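Local coordinates for protein D-aminopeptidase (Burkholderia sp. LK4, PDB 5TZB) that probably acts as a beta-aminopeptidase of the Ntn-hydrolase type, cleaving N-terminal amino acids, beta-amino acids among them, from short peptides, at residues C[78-88]-C[98-108]; C[268-278]-C[327-338]. One frame throughout, in Å; residues are numbered along the deposited sequence.

Interaction 1. Residues C[78-88]-C[98-108]; sequences HDSPCFAGVHV and LEWIREAGLLT
Val86 spreads its two methyl branches over helix 98-104, each branch meeting a different part of it. CG1 comes within 3.8 Å of Leu98 CD2 and also touches the CG2 branch of Ile101. With chi1 at -65°, CG2 stands between the backbone N and the carbonyl carbon of Val86, where it presses on Arg102 CG at 3.7 Å and lies over the rim of one guanidinium face. The extended Arg102 chain passes on to Val88, its NH2 3.8 Å from Val88 CG2, while its charge pairs mainly with Glu99 of the second subunit. Ile101 uses both branches: CG2 rests on Gly85 CA (3.7 Å), and CD1 meets the methyl of Ala84, which Leu107 CB approaches as well.

Gly105, the first residue past the helix, has positive phi and leads the chain into strand 106-107, antiparallel to strand 82-88. Cys82 and Leu107 form the hydrogen-bonded pair, Leu107 N to Cys82 O at 2.8 Å and Cys82 N to Leu107 O at 3.0 Å. In the next, non-hydrogen-bonded pair, Phe83 and Leu106 point the same way side by side. Ala84 N then reaches Gly105 O at 2.8 Å in a bond bent to 135°, and this oxygen also lies at the edge of the Phe83 ring. A water donates to both Ala84 O and Ile101 O, joining strand to helix.

The helix crosses the strand at -110°. On its other edge strand 82-88 pairs with strand 298-305, whose Leu302 and Phe304 meet Val86 and Ala84. Leu98 and Leu107 reach Val144 of strand 144-148 in the second sheet, whereas Phe83 and His87 meet helix 272-289.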
loop_
_atom_site.group_PDB
_atom_site.type_symbol
_atom_site.label_atom_id
_atom_site.label_comp_id
_atom_site.label_asym_id
_atom_site.label_seq_id
_atom_site.Cartn_x
_atom_site.Cartn_y
_atom_site.Cartn_z
ATOM N N HIS C 78 -11.917 16.136 18.137
ATOM C CA HIS C 78 -11.258 15.255 19.089
ATOM C C HIS C 78 -12.283 14.422 19.863
ATOM O O HIS C 78 -12.047 13.248 20.142
ATOM C CB HIS C 78 -10.372 16.042 20.073
ATOM C CG HIS C 78 -9.676 15.162 21.075
ATOM N ND1 HIS C 78 -8.508 14.480 20.789
ATOM C CD2 HIS C 78 -10.011 14.815 22.343
ATOM C CE1 HIS C 78 -8.149 13.765 21.843
ATOM N NE2 HIS C 78 -9.043 13.950 22.799
ATOM N N ASP C 79 -13.424 15.022 20.198
ATOM C CA ASP C 79 -14.403 14.337 21.054
ATOM C C ASP C 79 -15.317 13.402 20.297
ATOM O O ASP C 79 -15.957 12.536 20.891
ATOM C CB ASP C 79 -15.254 15.344 21.822
ATOM C CG ASP C 79 -14.446 16.137 22.809
ATOM O OD1 ASP C 79 -13.454 15.585 23.335
ATOM O OD2 ASP C 79 -14.798 17.307 23.057
ATOM N N SER C 80 -15.364 13.564 18.981
ATOM C CA SER C 80 -16.183 12.704 18.153
ATOM C C SER C 80 -15.454 12.311 16.871
ATOM O O SER C 80 -15.733 12.850 15.800
ATOM C CB SER C 80 -17.507 13.390 17.817
ATOM O OG SER C 80 -18.393 12.468 17.192
ATOM N N PRO C 81 -14.530 11.349 16.980
ATOM C CA PRO C 81 -13.730 10.904 15.838
ATOM C C PRO C 81 -14.574 10.413 14.672
ATOM O O PRO C 81 -15.653 9.868 14.891
ATOM C CB PRO C 81 -12.910 9.739 16.424
ATOM C CG PRO C 81 -12.858 10.014 17.879
ATOM C CD PRO C 81 -14.186 10.608 18.206
ATOM N N CYS C 82 -14.074 10.587 13.451
ATOM C CA CYS C 82 -14.724 10.044 12.264
ATOM C C CYS C 82 -13.854 8.967 11.651
ATOM O O CYS C 82 -12.632 9.109 11.572
ATOM C CB CYS C 82 -14.982 11.129 11.210
ATOM S SG CYS C 82 -16.105 12.437 11.695
ATOM N N PHE C 83 -14.478 7.892 11.195
ATOM C CA PHE C 83 -13.770 6.954 10.353
ATOM C C PHE C 83 -13.329 7.687 9.067
ATOM O O PHE C 83 -14.013 8.597 8.575
ATOM C CB PHE C 83 -14.639 5.742 10.041
ATOM C CG PHE C 83 -14.773 4.769 11.199
ATOM C CD1 PHE C 83 -13.725 4.580 12.096
ATOM C CD2 PHE C 83 -15.948 4.031 11.377
ATOM C CE1 PHE C 83 -13.839 3.660 13.160
ATOM C CE2 PHE C 83 -16.079 3.118 12.440
ATOM C CZ PHE C 83 -15.025 2.928 13.328
ATOM N N ALA C 84 -12.156 7.333 8.558
ATOM C CA ALA C 84 -11.612 8.038 7.406
ATOM C C ALA C 84 -10.603 7.176 6.672
ATOM O O ALA C 84 -10.138 6.167 7.193
ATOM C CB ALA C 84 -10.983 9.359 7.838
ATOM N N GLY C 85 -10.265 7.585 5.452
ATOM C CA GLY C 85 -9.289 6.868 4.665
ATOM C C GLY C 85 -8.674 7.825 3.660
ATOM O O GLY C 85 -9.245 8.889 3.371
ATOM N N VAL C 86 -7.518 7.452 3.118
ATOM C CA VAL C 86 -6.847 8.292 2.129
ATOM C C VAL C 86 -6.531 7.513 0.872
ATOM O O VAL C 86 -6.316 6.296 0.924
ATOM C CB VAL C 86 -5.541 8.889 2.670
ATOM C CG1 VAL C 86 -5.827 9.842 3.798
ATOM C CG2 VAL C 86 -4.581 7.787 3.128
ATOM N N HIS C 87 -6.508 8.212 -0.264
ATOM C CA HIS C 87 -5.947 7.631 -1.468
ATOM C C HIS C 87 -5.038 8.615 -2.195
ATOM O O HIS C 87 -5.380 9.790 -2.368
ATOM C CB HIS C 87 -7.022 7.145 -2.455
ATOM C CG HIS C 87 -6.419 6.589 -3.705
ATOM N ND1 HIS C 87 -5.987 5.280 -3.802
ATOM C CD2 HIS C 87 -6.065 7.184 -4.871
ATOM C CE1 HIS C 87 -5.435 5.087 -4.986
ATOM N NE2 HIS C 87 -5.467 6.227 -5.656
ATOM N N VAL C 88 -3.892 8.117 -2.649
ATOM C CA VAL C 88 -2.959 8.962 -3.377
ATOM C C VAL C 88 -2.828 8.523 -4.833
ATOM O O VAL C 88 -2.310 7.450 -5.127
ATOM C CB VAL C 88 -1.551 8.964 -2.728
ATOM C CG1 VAL C 88 -0.615 9.805 -3.583
ATOM C CG2 VAL C 88 -1.620 9.501 -1.315
ATOM N N LEU C 98 -1.562 12.031 8.040
ATOM C CA LEU C 98 -2.105 10.951 7.220
ATOM C C LEU C 98 -1.733 9.549 7.691
ATOM O O LEU C 98 -2.439 8.586 7.377
ATOM C CB LEU C 98 -1.676 11.110 5.761
ATOM C CG LEU C 98 -2.200 12.336 5.004
ATOM C CD1 LEU C 98 -1.986 12.155 3.509
ATOM C CD2 LEU C 98 -3.654 12.601 5.319
ATOM N N GLU C 99 -0.635 9.400 8.424
ATOM C CA GLU C 99 -0.212 8.039 8.775
ATOM C C GLU C 99 -1.179 7.321 9.712
ATOM O O GLU C 99 -1.407 6.118 9.551
ATOM C CB GLU C 99 1.195 8.039 9.382
ATOM C CG GLU C 99 2.267 8.519 8.398
ATOM C CD GLU C 99 2.274 7.767 7.054
ATOM O OE1 GLU C 99 1.943 6.548 6.974
ATOM O OE2 GLU C 99 2.644 8.414 6.056
ATOM N N TRP C 100 -1.757 8.038 10.671
ATOM C CA TRP C 100 -2.726 7.405 11.572
ATOM C C TRP C 100 -4.049 7.171 10.853
ATOM O O TRP C 100 -4.764 6.242 11.182
ATOM C CB TRP C 100 -2.944 8.246 12.825
ATOM C CG TRP C 100 -3.800 7.574 13.917
ATOM C CD1 TRP C 100 -4.914 8.101 14.518
ATOM C CD2 TRP C 100 -3.580 6.292 14.549
ATOM N NE1 TRP C 100 -5.403 7.229 15.472
ATOM C CE2 TRP C 100 -4.605 6.114 15.510
ATOM C CE3 TRP C 100 -2.633 5.275 14.384
ATOM C CZ2 TRP C 100 -4.690 4.966 16.319
ATOM C CZ3 TRP C 100 -2.727 4.127 15.181
ATOM C CH2 TRP C 100 -3.754 3.986 16.133
ATOM N N ILE C 101 -4.367 7.998 9.858
ATOM C CA ILE C 101 -5.534 7.710 9.022
ATOM C C ILE C 101 -5.336 6.403 8.255
ATOM O O ILE C 101 -6.261 5.593 8.165
ATOM C CB ILE C 101 -5.835 8.843 8.027
ATOM C CG1 ILE C 101 -6.110 10.149 8.764
ATOM C CG2 ILE C 101 -7.039 8.485 7.163
ATOM C CD1 ILE C 101 -7.472 10.208 9.376
ATOM N N ARG C 102 -4.147 6.191 7.691
ATOM C CA ARG C 102 -3.834 4.909 7.041
ATOM C C ARG C 102 -3.934 3.751 8.025
ATOM O O ARG C 102 -4.517 2.697 7.724
ATOM C CB ARG C 102 -2.413 4.909 6.442
ATOM C CG ARG C 102 -2.253 5.642 5.137
ATOM C CD ARG C 102 -0.851 5.441 4.583
ATOM N NE ARG C 102 -0.728 5.919 3.199
ATOM C CZ ARG C 102 -0.281 7.120 2.835
ATOM N NH1 ARG C 102 0.111 8.014 3.742
ATOM N NH2 ARG C 102 -0.225 7.431 1.547
ATOM N N GLU C 103 -3.352 3.952 9.200
ATOM C CA GLU C 103 -3.221 2.875 10.181
ATOM C C GLU C 103 -4.567 2.535 10.845
ATOM O O GLU C 103 -5.005 1.374 10.833
ATOM C CB GLU C 103 -2.181 3.261 11.236
ATOM C CG GLU C 103 -1.882 2.175 12.265
ATOM C CD GLU C 103 -1.103 0.988 11.707
ATOM O OE1 GLU C 103 -0.114 1.161 10.931
ATOM O OE2 GLU C 103 -1.473 -0.139 12.068
ATOM N N ALA C 104 -5.235 3.546 11.389
ATOM C CA ALA C 104 -6.423 3.279 12.202
ATOM C C ALA C 104 -7.705 3.900 11.656
ATOM O O ALA C 104 -8.778 3.714 12.233
ATOM C CB ALA C 104 -6.187 3.747 13.613
ATOM N N GLY C 105 -7.589 4.675 10.582
ATOM C CA GLY C 105 -8.747 5.280 9.950
ATOM C C GLY C 105 -9.551 6.204 10.855
ATOM O O GLY C 105 -10.783 6.240 10.772
ATOM N N LEU C 106 -8.864 6.978 11.689
ATOM C CA LEU C 106 -9.550 7.877 12.615
ATOM C C LEU C 106 -9.130 9.332 12.422
ATOM O O LEU C 106 -7.999 9.716 12.730
ATOM C CB LEU C 106 -9.295 7.447 14.066
ATOM C CG LEU C 106 -10.016 6.167 14.529
ATOM C CD1 LEU C 106 -9.492 5.655 15.897
ATOM C CD2 LEU C 106 -11.516 6.395 14.582
ATOM N N LEU C 107 -10.071 10.137 11.927
ATOM C CA LEU C 107 -9.916 11.576 11.819
ATOM C C LEU C 107 -10.327 12.174 13.154
ATOM O O LEU C 107 -11.471 11.989 13.595
ATOM C CB LEU C 107 -10.778 12.126 10.661
ATOM C CG LEU C 107 -10.836 13.636 10.409
ATOM C CD1 LEU C 107 -9.472 14.169 9.933
ATOM C CD2 LEU C 107 -11.945 14.003 9.395
ATOM N N THR C 108 -9.405 12.880 13.807
ATOM C CA THR C 108 -9.625 13.331 15.174
ATOM C C THR C 108 -9.404 14.832 15.309
ATOM O O THR C 108 -9.335 15.348 16.424
ATOM C CB THR C 108 -8.676 12.594 16.172
ATOM O OG1 THR C 108 -7.312 12.875 15.838
ATOM C CG2 THR C 108 -8.899 11.093 16.127
HETATM O O HOH W 1 -7.249 15.577 18.299
HETATM O O HOH W 2 -13.764 13.909 13.872
HETATM O O HOH W 3 -8.182 4.120 6.600
#

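Interaction 2. Residues C[268-278]-C[327-338]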
loop_
_atom_site.group_PDB
_atom_site.type_symbol
_atom_site.label_atom_id
_atom_site.label_comp_id
_atom_site.label_asym_id
_atom_site.label_seq_id
_atom_site.Cartn_x
_atom_site.Cartn_y
_atom_site.Cartn_z
ATOM N N ALA C 268 -22.997 8.498 5.481
ATOM C CA ALA C 268 -23.087 7.042 5.462
ATOM C C ALA C 268 -22.171 6.439 6.542
ATOM O O ALA C 268 -21.107 6.977 6.822
ATOM C CB ALA C 268 -22.719 6.505 4.082
ATOM N N PRO C 269 -22.604 5.344 7.184
ATOM C CA PRO C 269 -21.745 4.699 8.193
ATOM C C PRO C 269 -20.657 3.833 7.553
ATOM O O PRO C 269 -20.835 2.628 7.423
ATOM C CB PRO C 269 -22.725 3.845 8.999
ATOM C CG PRO C 269 -23.827 3.519 8.008
ATOM C CD PRO C 269 -23.955 4.749 7.132
ATOM N N LEU C 270 -19.601 4.463 7.048
ATOM C CA LEU C 270 -18.504 3.741 6.420
ATOM C C LEU C 270 -17.399 3.419 7.409
ATOM O O LEU C 270 -16.989 4.292 8.185
ATOM C CB LEU C 270 -17.923 4.551 5.258
ATOM C CG LEU C 270 -18.841 4.767 4.048
ATOM C CD1 LEU C 270 -18.089 5.517 2.962
ATOM C CD2 LEU C 270 -19.366 3.447 3.521
ATOM N N LEU C 271 -16.907 2.186 7.351
ATOM C CA LEU C 271 -15.730 1.753 8.116
ATOM C C LEU C 271 -14.449 2.304 7.472
ATOM O O LEU C 271 -14.490 2.720 6.307
ATOM C CB LEU C 271 -15.673 0.226 8.178
ATOM C CG LEU C 271 -16.864 -0.458 8.847
ATOM C CD1 LEU C 271 -16.670 -1.960 8.847
ATOM C CD2 LEU C 271 -17.041 0.077 10.265
ATOM N N PRO C 272 -13.312 2.292 8.217
ATOM C CA PRO C 272 -12.042 2.788 7.659
ATOM C C PRO C 272 -11.717 2.214 6.268
ATOM O O PRO C 272 -11.438 3.005 5.373
ATOM C CB PRO C 272 -11.011 2.342 8.702
ATOM C CG PRO C 272 -11.771 2.447 9.985
ATOM C CD PRO C 272 -13.181 1.981 9.652
ATOM N N HIS C 273 -11.836 0.906 6.055
ATOM C CA HIS C 273 -11.475 0.339 4.752
ATOM C C HIS C 273 -12.419 0.822 3.648
ATOM O O HIS C 273 -12.022 0.902 2.480
ATOM C CB HIS C 273 -11.440 -1.199 4.807
ATOM C CG HIS C 273 -12.779 -1.866 4.651
ATOM N ND1 HIS C 273 -13.645 -2.052 5.707
ATOM C CD2 HIS C 273 -13.358 -2.466 3.581
ATOM C CE1 HIS C 273 -14.715 -2.713 5.291
ATOM N NE2 HIS C 273 -14.571 -2.969 4.004
ATOM N N GLN C 274 -13.644 1.178 4.020
ATOM C CA GLN C 274 -14.640 1.663 3.052
ATOM C C GLN C 274 -14.394 3.131 2.701
ATOM O O GLN C 274 -14.721 3.591 1.605
ATOM C CB GLN C 274 -16.061 1.472 3.603
ATOM C CG GLN C 274 -16.398 0.019 3.932
ATOM C CD GLN C 274 -17.848 -0.146 4.380
ATOM O OE1 GLN C 274 -18.283 0.486 5.342
ATOM N NE2 GLN C 274 -18.595 -0.990 3.683
ATOM N N CYS C 275 -13.859 3.882 3.653
ATOM C CA CYS C 275 -13.461 5.259 3.385
ATOM C C CYS C 275 -12.297 5.313 2.378
ATOM O O CYS C 275 -12.210 6.228 1.563
ATOM C CB CYS C 275 -13.091 5.955 4.686
ATOM S SG CYS C 275 -14.507 6.302 5.800
ATOM N N THR C 276 -11.397 4.338 2.458
ATOM C CA THR C 276 -10.295 4.222 1.493
ATOM C C THR C 276 -10.851 3.988 0.093
ATOM O O THR C 276 -10.401 4.600 -0.889
ATOM C CB THR C 276 -9.338 3.076 1.870
ATOM O OG1 THR C 276 -8.865 3.298 3.198
ATOM C CG2 THR C 276 -8.123 3.010 0.909
ATOM N N ARG C 277 -11.834 3.094 0.003
ATOM C CA ARG C 277 -12.472 2.822 -1.275
ATOM C C ARG C 277 -13.123 4.086 -1.826
ATOM O O ARG C 277 -12.971 4.431 -3.008
ATOM C CB ARG C 277 -13.500 1.701 -1.129
ATOM C CG ARG C 277 -12.919 0.423 -0.530
ATOM C CD ARG C 277 -13.947 -0.694 -0.517
ATOM N NE ARG C 277 -14.196 -1.170 -1.881
ATOM C CZ ARG C 277 -15.251 -1.891 -2.259
ATOM N NH1 ARG C 277 -16.188 -2.224 -1.373
ATOM N NH2 ARG C 277 -15.390 -2.255 -3.531
ATOM N N LEU C 278 -13.802 4.810 -0.949
ATOM C CA LEU C 278 -14.502 6.018 -1.357
ATOM C C LEU C 278 -13.507 7.101 -1.808
ATOM O O LEU C 278 -13.749 7.787 -2.799
ATOM C CB LEU C 278 -15.378 6.529 -0.216
ATOM C CG LEU C 278 -16.348 7.664 -0.555
ATOM C CD1 LEU C 278 -17.384 7.169 -1.547
ATOM C CD2 LEU C 278 -17.017 8.165 0.696
ATOM N N LYS C 327 -21.691 0.505 12.712
ATOM C CA LYS C 327 -22.430 0.081 11.537
ATOM C C LYS C 327 -21.578 0.133 10.283
ATOM O O LYS C 327 -20.704 0.983 10.157
ATOM C CB LYS C 327 -23.662 0.953 11.329
ATOM C CG LYS C 327 -24.724 0.765 12.376
ATOM C CD LYS C 327 -25.907 1.645 12.033
ATOM C CE LYS C 327 -26.959 1.578 13.120
ATOM N NZ LYS C 327 -28.082 2.495 12.782
ATOM N N MET C 328 -21.873 -0.758 9.350
ATOM C CA MET C 328 -21.178 -0.772 8.082
ATOM C C MET C 328 -22.183 -0.779 6.934
ATOM O O MET C 328 -23.184 -1.507 6.956
ATOM C CB MET C 328 -20.234 -1.969 8.010
ATOM C CG MET C 328 -20.676 -3.120 7.141
ATOM S SD MET C 328 -19.408 -4.419 7.074
ATOM C CE MET C 328 -18.202 -3.707 5.973
ATOM N N VAL C 329 -21.923 0.056 5.946
ATOM C CA VAL C 329 -22.727 0.054 4.736
ATOM C C VAL C 329 -22.440 -1.280 4.065
ATOM O O VAL C 329 -21.284 -1.674 3.948
ATOM C CB VAL C 329 -22.373 1.254 3.792
ATOM C CG1 VAL C 329 -23.045 1.114 2.412
ATOM C CG2 VAL C 329 -22.761 2.592 4.441
ATOM N N ASN C 330 -23.479 -2.010 3.683
ATOM C CA ASN C 330 -23.284 -3.261 2.961
ATOM C C ASN C 330 -22.768 -2.990 1.557
ATOM O O ASN C 330 -23.133 -1.970 0.946
ATOM C CB ASN C 330 -24.589 -4.073 2.938
ATOM C CG ASN C 330 -24.893 -4.690 4.307
ATOM O OD1 ASN C 330 -23.988 -5.194 4.967
ATOM N ND2 ASN C 330 -26.133 -4.572 4.771
ATOM N N ASN C 331 -21.922 -3.890 1.046
ATOM C CA ASN C 331 -21.219 -3.619 -0.204
ATOM C C ASN C 331 -22.158 -3.505 -1.394
ATOM O O ASN C 331 -21.812 -2.860 -2.397
ATOM C CB ASN C 331 -20.145 -4.680 -0.463
ATOM C CG ASN C 331 -18.919 -4.517 0.451
ATOM O OD1 ASN C 331 -18.613 -3.416 0.911
ATOM N ND2 ASN C 331 -18.232 -5.615 0.724
ATOM N N ASP C 332 -23.359 -4.074 -1.285
ATOM C CA ASP C 332 -24.322 -3.903 -2.365
ATOM C C ASP C 332 -25.016 -2.546 -2.290
ATOM O O ASP C 332 -25.890 -2.252 -3.109
ATOM C CB ASP C 332 -25.363 -5.031 -2.394
ATOM C CG ASP C 332 -26.155 -5.171 -1.089
ATOM O OD1 ASP C 332 -26.066 -4.313 -0.180
ATOM O OD2 ASP C 332 -26.899 -6.168 -0.999
ATOM N N HIS C 333 -24.632 -1.724 -1.315
ATOM C CA HIS C 333 -25.122 -0.340 -1.241
ATOM C C HIS C 333 -23.985 0.659 -1.445
ATOM O O HIS C 333 -24.221 1.875 -1.520
ATOM C CB HIS C 333 -25.811 -0.044 0.102
ATOM C CG HIS C 333 -27.222 -0.541 0.181
ATOM N ND1 HIS C 333 -27.537 -1.881 0.277
ATOM C CD2 HIS C 333 -28.402 0.122 0.136
ATOM C CE1 HIS C 333 -28.850 -2.018 0.321
ATOM N NE2 HIS C 333 -29.400 -0.819 0.227
ATOM N N ILE C 334 -22.755 0.168 -1.573
ATOM C CA ILE C 334 -21.644 1.113 -1.607
ATOM C C ILE C 334 -21.400 1.711 -3.006
ATOM O O ILE C 334 -20.851 2.809 -3.102
ATOM C CB ILE C 334 -20.317 0.469 -1.079
ATOM C CG1 ILE C 334 -19.328 1.548 -0.615
ATOM C CG2 ILE C 334 -19.692 -0.434 -2.111
ATOM C CD1 ILE C 334 -18.224 1.047 0.370
ATOM N N SER C 335 -21.810 1.030 -4.079
ATOM C CA SER C 335 -21.605 1.582 -5.428
ATOM C C SER C 335 -22.292 2.930 -5.647
ATOM O O SER C 335 -21.725 3.810 -6.288
ATOM C CB SER C 335 -22.085 0.615 -6.521
ATOM O OG SER C 335 -21.306 -0.563 -6.544
ATOM N N ALA C 336 -23.496 3.100 -5.111
ATOM C CA ALA C 336 -24.191 4.397 -5.246
ATOM C C ALA C 336 -23.403 5.506 -4.521
ATOM O O ALA C 336 -23.505 6.685 -4.873
ATOM C CB ALA C 336 -25.624 4.304 -4.711
ATOM N N LEU C 337 -22.631 5.132 -3.496
ATOM C CA LEU C 337 -21.746 6.095 -2.834
ATOM C C LEU C 337 -20.508 6.417 -3.701
ATOM O O LEU C 337 -20.087 7.573 -3.760
ATOM C CB LEU C 337 -21.309 5.591 -1.451
ATOM C CG LEU C 337 -22.385 5.490 -0.347
ATOM C CD1 LEU C 337 -21.883 4.699 0.859
ATOM C CD2 LEU C 337 -22.840 6.895 0.090
ATOM N N PHE C 338 -19.940 5.404 -4.366
ATOM C CA PHE C 338 -18.841 5.611 -5.317
ATOM C C PHE C 338 -19.257 6.570 -6.450
ATOM O O PHE C 338 -18.555 7.534 -6.759
ATOM C CB PHE C 338 -18.397 4.283 -5.927
ATOM C CG PHE C 338 -17.699 3.347 -4.957
ATOM C CD1 PHE C 338 -17.303 3.778 -3.706
ATOM C CD2 PHE C 338 -17.468 2.024 -5.313
ATOM C CE1 PHE C 338 -16.666 2.899 -2.819
ATOM C CE2 PHE C 338 -16.820 1.151 -4.444
ATOM C CZ PHE C 338 -16.430 1.590 -3.193
HETATM O O HOH W 4 -16.467 -2.287 1.638
HETATM O O HOH W 5 -16.085 -5.289 3.036
#
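Gln274 and Val329 are joined by a nearly straight hydrogen bond: NE2 gives one of its protons to Val329 O at 2.8 Å and 163°, with the acceptor in the plane of the amide. The other end of the same amide is fixed too, since OE1 takes Leu271 N on a lone pair at 3.0 Å, so both ends hold its rotation. A weak backbone bond, Val329 N to Pro269 O, ties the loop before helix 272-289 to strand 327-329. One water accepts from Gln274 NE2 and Arg277 NH1, and a second links His273 NE2 with Asn331 ND2.

Apolar packing fills in around these bonds. Leu270 CD2 lies 3.6 Å from Val329 CG2 and also touches Ile334 and Leu337, and Ala268 CB meets Leu337 CD1 at 3.8 Å. On the other flank, Met328 sets CB against Leu271 CD1 (3.7 Å), and its bent end brings CE to the edge of the His273 ring, 3.7 Å from CE1.

The aromatic contact comes at the far end, where Phe338 turns its edge to the guanidinium face of Arg277, Phe338 CZ standing 3.7 Å above the centre of that plane. Leu278 CD1 reaches Phe338 CD1 nearby.

The charge of Arg277 is met by Glu103 of the third subunit and Asp295 of the fourth. The contact thus sets a buried amide, bonded at both ends, beside an arginine balanced by carboxylates of two other subunits, and its polar part continues into the subunit interfaces.

The two interactions follow one another along the chain, 78-88 with 98-108 closing before 268-278 with 327-338 opens, and their centres lie about 15 Å apart. They meet where helix 272-289 and the loop before it cover strand 82-88: Phe83 CB is 3.3 Å from Leu270 O, and Cys275 CB is 3.4 Å from Gly85 N. Interaction 1 lies at the edge of one sheet and touches strand 144-148 of the other; interaction 2 brings together helices 272-289 and 331-355 with strand 323-329, an arrangement consistent with the layered alpha-beta-beta-alpha core of Ntn hydrolases. A calcium ion lies about 3 Å from the His273 side chain. Glu103 and Arg277 pair between subunits, so the two regions also meet across the tetramer.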